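PDB 3HFT: WbmS, polysaccharide deacetylase involved in O-antigen biosynthesis from Bordetella bronchiseptica, which probably removes acetyl groups from a polysaccharide at a zinc site during O-antigen biosynthesis. Local coordinates for residues E61-T72 with I81-H92. Residues are numbered along the deposited sequence; the frame is centred on the assembly and turned at random.
Sequences EGAGVCATWFAT and IRRNPLFELGVH
W69 turns the edge of its indole toward one face of the F87 ring, in a T-shaped (edge-to-face) pair with planes at 55°. NE1 of W69 does the touching, 3.4 Å from CG of F87. ND2 of N84 lies over the opposite F87 face. I81 lays CD1 over one face of the indole, 3.9 Å from CG of W69. The indole is also stacked on F43.

Six backbone hydrogen bonds join the two segments, from A67 N to L86 O through to H92 N donating to A71 O at 2.8 Å. G90 N to W69 O is short (2.7 Å) and nearly straight. Strands 67-71 and 87-91 are parallel neighbours in a beta-alpha-beta crossover through helix 77-83. V91 also pairs through its backbone with S123.

On the side of the sheet away from W69 and F87, T68 and E88 lie side by side. The E88 carboxylate hydrogen-bonds to S123 and S25, while T68 OG1 hydrogen-bonds to I24 N.

N84 ND2 also donates to OE2 of E61 at 3.1 Å. OD1 of N84 accepts from L86 N, an Asx turn.

At the far end, CG2 of T72 meets the H92 ring edge, 3.5 Å from CD2. H92 NE2 binds zinc together with D46 and H127.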
loop_
_atom_site.group_PDB
_atom_site.type_symbol
_atom_site.label_atom_id
_atom_site.label_comp_id
_atom_site.label_asym_id
_atom_site.label_seq_id
_atom_site.Cartn_x
_atom_site.Cartn_y
_atom_site.Cartn_z
ATOM N N GLU A 61 -3.182 20.070 -22.012
ATOM C CA GLU A 61 -2.897 20.257 -23.428
ATOM C C GLU A 61 -2.238 21.612 -23.698
ATOM O O GLU A 61 -1.312 21.693 -24.482
ATOM C CB GLU A 61 -4.156 20.048 -24.284
ATOM C CG GLU A 61 -4.553 18.564 -24.259
ATOM C CD GLU A 61 -5.571 18.137 -25.316
ATOM O OE1 GLU A 61 -6.377 18.982 -25.773
ATOM O OE2 GLU A 61 -5.574 16.911 -25.633
ATOM N N GLY A 62 -2.681 22.661 -23.015
ATOM C CA GLY A 62 -2.073 23.980 -23.172
ATOM C C GLY A 62 -0.608 24.041 -22.773
ATOM O O GLY A 62 0.154 24.843 -23.320
ATOM N N ALA A 63 -0.213 23.200 -21.821
ATOM C CA ALA A 63 1.168 23.110 -21.362
ATOM C C ALA A 63 1.992 22.254 -22.301
ATOM O O ALA A 63 3.211 22.362 -22.343
ATOM C CB ALA A 63 1.202 22.527 -19.932
ATOM N N GLY A 64 1.330 21.373 -23.035
ATOM C CA GLY A 64 2.002 20.496 -23.972
ATOM C C GLY A 64 2.836 19.396 -23.348
ATOM O O GLY A 64 3.815 18.968 -23.945
ATOM N N VAL A 65 2.446 18.933 -22.160
ATOM C CA VAL A 65 3.190 17.891 -21.425
ATOM C C VAL A 65 2.448 16.538 -21.423
ATOM O O VAL A 65 1.239 16.463 -21.713
ATOM C CB VAL A 65 3.436 18.332 -19.932
ATOM C CG1 VAL A 65 4.107 19.701 -19.877
ATOM C CG2 VAL A 65 2.111 18.392 -19.113
ATOM N N CYS A 66 3.193 15.485 -21.101
ATOM C CA CYS A 66 2.653 14.139 -20.905
ATOM C C CYS A 66 1.801 14.077 -19.648
ATOM O O CYS A 66 1.992 14.856 -18.716
ATOM C CB CYS A 66 3.786 13.118 -20.719
ATOM S SG CYS A 66 4.677 12.715 -22.214
ATOM N N ALA A 67 0.876 13.120 -19.614
ATOM C CA ALA A 67 0.064 12.889 -18.437
ATOM C C ALA A 67 -0.629 11.531 -18.555
ATOM O O ALA A 67 -0.769 10.990 -19.651
ATOM C CB ALA A 67 -0.955 14.042 -18.219
ATOM N N THR A 68 -1.011 10.966 -17.417
ATOM C CA THR A 68 -1.712 9.684 -17.383
ATOM C C THR A 68 -3.070 9.911 -16.719
ATOM O O THR A 68 -3.151 10.603 -15.718
ATOM C CB THR A 68 -0.915 8.667 -16.607
ATOM O OG1 THR A 68 0.412 8.611 -17.148
ATOM C CG2 THR A 68 -1.582 7.298 -16.681
ATOM N N TRP A 69 -4.122 9.308 -17.273
ATOM C CA TRP A 69 -5.512 9.598 -16.860
ATOM C C TRP A 69 -6.165 8.303 -16.478
ATOM O O TRP A 69 -6.204 7.370 -17.296
ATOM C CB TRP A 69 -6.299 10.236 -18.039
ATOM C CG TRP A 69 -5.650 11.503 -18.552
ATOM C CD1 TRP A 69 -4.545 11.579 -19.331
ATOM C CD2 TRP A 69 -6.017 12.856 -18.250
ATOM N NE1 TRP A 69 -4.229 12.877 -19.591
ATOM C CE2 TRP A 69 -5.109 13.689 -18.929
ATOM C CE3 TRP A 69 -7.060 13.441 -17.533
ATOM C CZ2 TRP A 69 -5.161 15.079 -18.850
ATOM C CZ3 TRP A 69 -7.119 14.831 -17.449
ATOM C CH2 TRP A 69 -6.181 15.634 -18.128
ATOM N N PHE A 70 -6.682 8.219 -15.260
ATOM C CA PHE A 70 -7.325 6.980 -14.819
ATOM C C PHE A 70 -8.848 7.098 -14.933
ATOM O O PHE A 70 -9.470 7.879 -14.224
ATOM C CB PHE A 70 -6.855 6.602 -13.422
ATOM C CG PHE A 70 -5.406 6.267 -13.356
ATOM C CD1 PHE A 70 -4.922 5.066 -13.884
ATOM C CD2 PHE A 70 -4.513 7.110 -12.727
ATOM C CE1 PHE A 70 -3.599 4.769 -13.799
ATOM C CE2 PHE A 70 -3.186 6.782 -12.647
ATOM C CZ PHE A 70 -2.730 5.623 -13.199
ATOM N N ALA A 71 -9.426 6.329 -15.865
ATOM C CA ALA A 71 -10.850 6.477 -16.216
ATOM C C ALA A 71 -11.784 5.733 -15.276
ATOM O O ALA A 71 -11.536 4.568 -14.898
ATOM C CB ALA A 71 -11.092 5.992 -17.670
ATOM N N THR A 72 -12.866 6.407 -14.912
ATOM C CA THR A 72 -13.888 5.853 -14.041
ATOM C C THR A 72 -15.125 5.398 -14.796
ATOM O O THR A 72 -15.835 4.507 -14.359
ATOM C CB THR A 72 -14.341 6.891 -12.981
ATOM O OG1 THR A 72 -14.520 8.184 -13.592
ATOM C CG2 THR A 72 -13.323 6.997 -11.846
ATOM N N ILE A 81 -8.243 11.785 -24.942
ATOM C CA ILE A 81 -7.088 11.280 -24.216
ATOM C C ILE A 81 -6.366 10.220 -25.055
ATOM O O ILE A 81 -5.146 10.265 -25.215
ATOM C CB ILE A 81 -7.540 10.722 -22.849
ATOM C CG1 ILE A 81 -8.092 11.879 -21.985
ATOM C CG2 ILE A 81 -6.380 9.946 -22.159
ATOM C CD1 ILE A 81 -8.868 11.471 -20.741
ATOM N N ARG A 82 -7.107 9.267 -25.610
ATOM C CA ARG A 82 -6.483 8.266 -26.485
ATOM C C ARG A 82 -5.718 8.916 -27.647
ATOM O O ARG A 82 -4.577 8.559 -27.908
ATOM C CB ARG A 82 -7.529 7.311 -27.067
ATOM C CG ARG A 82 -8.113 6.326 -26.074
ATOM C CD ARG A 82 -8.998 5.280 -26.775
ATOM N NE ARG A 82 -10.004 4.715 -25.860
ATOM C CZ ARG A 82 -11.250 5.178 -25.691
ATOM N NH1 ARG A 82 -11.697 6.223 -26.374
ATOM N NH2 ARG A 82 -12.066 4.584 -24.822
ATOM N N ARG A 83 -6.361 9.845 -28.354
ATOM C CA ARG A 83 -5.745 10.514 -29.513
ATOM C C ARG A 83 -4.437 11.213 -29.228
ATOM O O ARG A 83 -3.524 11.218 -30.056
ATOM C CB ARG A 83 -6.666 11.607 -30.073
ATOM C CG ARG A 83 -7.686 11.145 -31.027
ATOM C CD ARG A 83 -8.259 12.331 -31.773
ATOM N NE ARG A 83 -8.812 13.331 -30.864
ATOM C CZ ARG A 83 -10.076 13.359 -30.447
ATOM N NH1 ARG A 83 -10.946 12.441 -30.846
ATOM N NH2 ARG A 83 -10.485 14.316 -29.616
ATOM N N ASN A 84 -4.371 11.881 -28.091
ATOM C CA ASN A 84 -3.205 12.652 -27.771
ATOM C C ASN A 84 -2.050 11.692 -27.476
ATOM O O ASN A 84 -2.096 10.924 -26.502
ATOM C CB ASN A 84 -3.499 13.574 -26.580
ATOM C CG ASN A 84 -2.395 14.557 -26.330
ATOM O OD1 ASN A 84 -1.219 14.268 -26.596
ATOM N ND2 ASN A 84 -2.754 15.735 -25.817
ATOM N N PRO A 85 -0.986 11.760 -28.287
ATOM C CA PRO A 85 0.122 10.830 -28.087
ATOM C C PRO A 85 0.907 11.078 -26.797
ATOM O O PRO A 85 1.688 10.221 -26.378
ATOM C CB PRO A 85 1.002 11.062 -29.317
ATOM C CG PRO A 85 0.696 12.451 -29.746
ATOM C CD PRO A 85 -0.731 12.702 -29.394
ATOM N N LEU A 86 0.706 12.229 -26.170
ATOM C CA LEU A 86 1.374 12.528 -24.911
ATOM C C LEU A 86 0.585 12.010 -23.711
ATOM O O LEU A 86 1.075 12.047 -22.574
ATOM C CB LEU A 86 1.571 14.042 -24.770
ATOM C CG LEU A 86 2.412 14.778 -25.811
ATOM C CD1 LEU A 86 2.595 16.218 -25.386
ATOM C CD2 LEU A 86 3.741 14.098 -26.019
ATOM N N PHE A 87 -0.632 11.534 -23.949
ATOM C CA PHE A 87 -1.501 11.095 -22.869
ATOM C C PHE A 87 -1.673 9.591 -22.838
ATOM O O PHE A 87 -1.901 8.972 -23.852
ATOM C CB PHE A 87 -2.889 11.725 -22.995
ATOM C CG PHE A 87 -2.928 13.222 -22.740
ATOM C CD1 PHE A 87 -1.846 13.907 -22.209
ATOM C CD2 PHE A 87 -4.100 13.918 -22.945
ATOM C CE1 PHE A 87 -1.923 15.263 -21.960
ATOM C CE2 PHE A 87 -4.178 15.274 -22.686
ATOM C CZ PHE A 87 -3.092 15.940 -22.189
ATOM N N GLU A 88 -1.620 9.019 -21.654
ATOM C CA GLU A 88 -1.879 7.601 -21.483
ATOM C C GLU A 88 -3.226 7.462 -20.768
ATOM O O GLU A 88 -3.521 8.205 -19.833
ATOM C CB GLU A 88 -0.780 6.960 -20.654
ATOM C CG GLU A 88 -1.103 5.544 -20.207
ATOM C CD GLU A 88 0.010 4.912 -19.385
ATOM O OE1 GLU A 88 1.092 5.532 -19.263
ATOM O OE2 GLU A 88 -0.237 3.806 -18.842
ATOM N N LEU A 89 -4.045 6.528 -21.230
ATOM C CA LEU A 89 -5.321 6.239 -20.592
ATOM C C LEU A 89 -5.145 4.946 -19.789
ATOM O O LEU A 89 -4.700 3.924 -20.325
ATOM C CB LEU A 89 -6.424 6.062 -21.631
ATOM C CG LEU A 89 -7.854 5.813 -21.107
ATOM C CD1 LEU A 89 -8.371 6.982 -20.250
ATOM C CD2 LEU A 89 -8.846 5.484 -22.251
ATOM N N GLY A 90 -5.478 5.016 -18.505
ATOM C CA GLY A 90 -5.504 3.859 -17.633
ATOM C C GLY A 90 -6.891 3.748 -17.016
ATOM O O GLY A 90 -7.832 4.467 -17.420
ATOM N N VAL A 91 -7.034 2.841 -16.054
ATOM C CA VAL A 91 -8.337 2.578 -15.413
ATOM C C VAL A 91 -8.346 2.884 -13.927
ATOM O O VAL A 91 -7.312 2.788 -13.253
ATOM C CB VAL A 91 -8.808 1.097 -15.696
ATOM C CG1 VAL A 91 -9.201 0.965 -17.149
ATOM C CG2 VAL A 91 -7.716 0.077 -15.304
ATOM N N HIS A 92 -9.533 3.266 -13.454
ATOM C CA HIS A 92 -9.802 3.599 -12.072
ATOM C C HIS A 92 -11.012 2.795 -11.567
ATOM O O HIS A 92 -12.104 3.330 -11.369
ATOM C CB HIS A 92 -10.040 5.103 -11.959
ATOM C CG HIS A 92 -9.803 5.671 -10.594
ATOM N ND1 HIS A 92 -8.590 5.596 -9.947
ATOM C CD2 HIS A 92 -10.616 6.401 -9.787
ATOM C CE1 HIS A 92 -8.676 6.222 -8.784
ATOM N NE2 HIS A 92 -9.896 6.712 -8.662
HETATM O O HOH W 1 -14.835 3.043 -12.033
#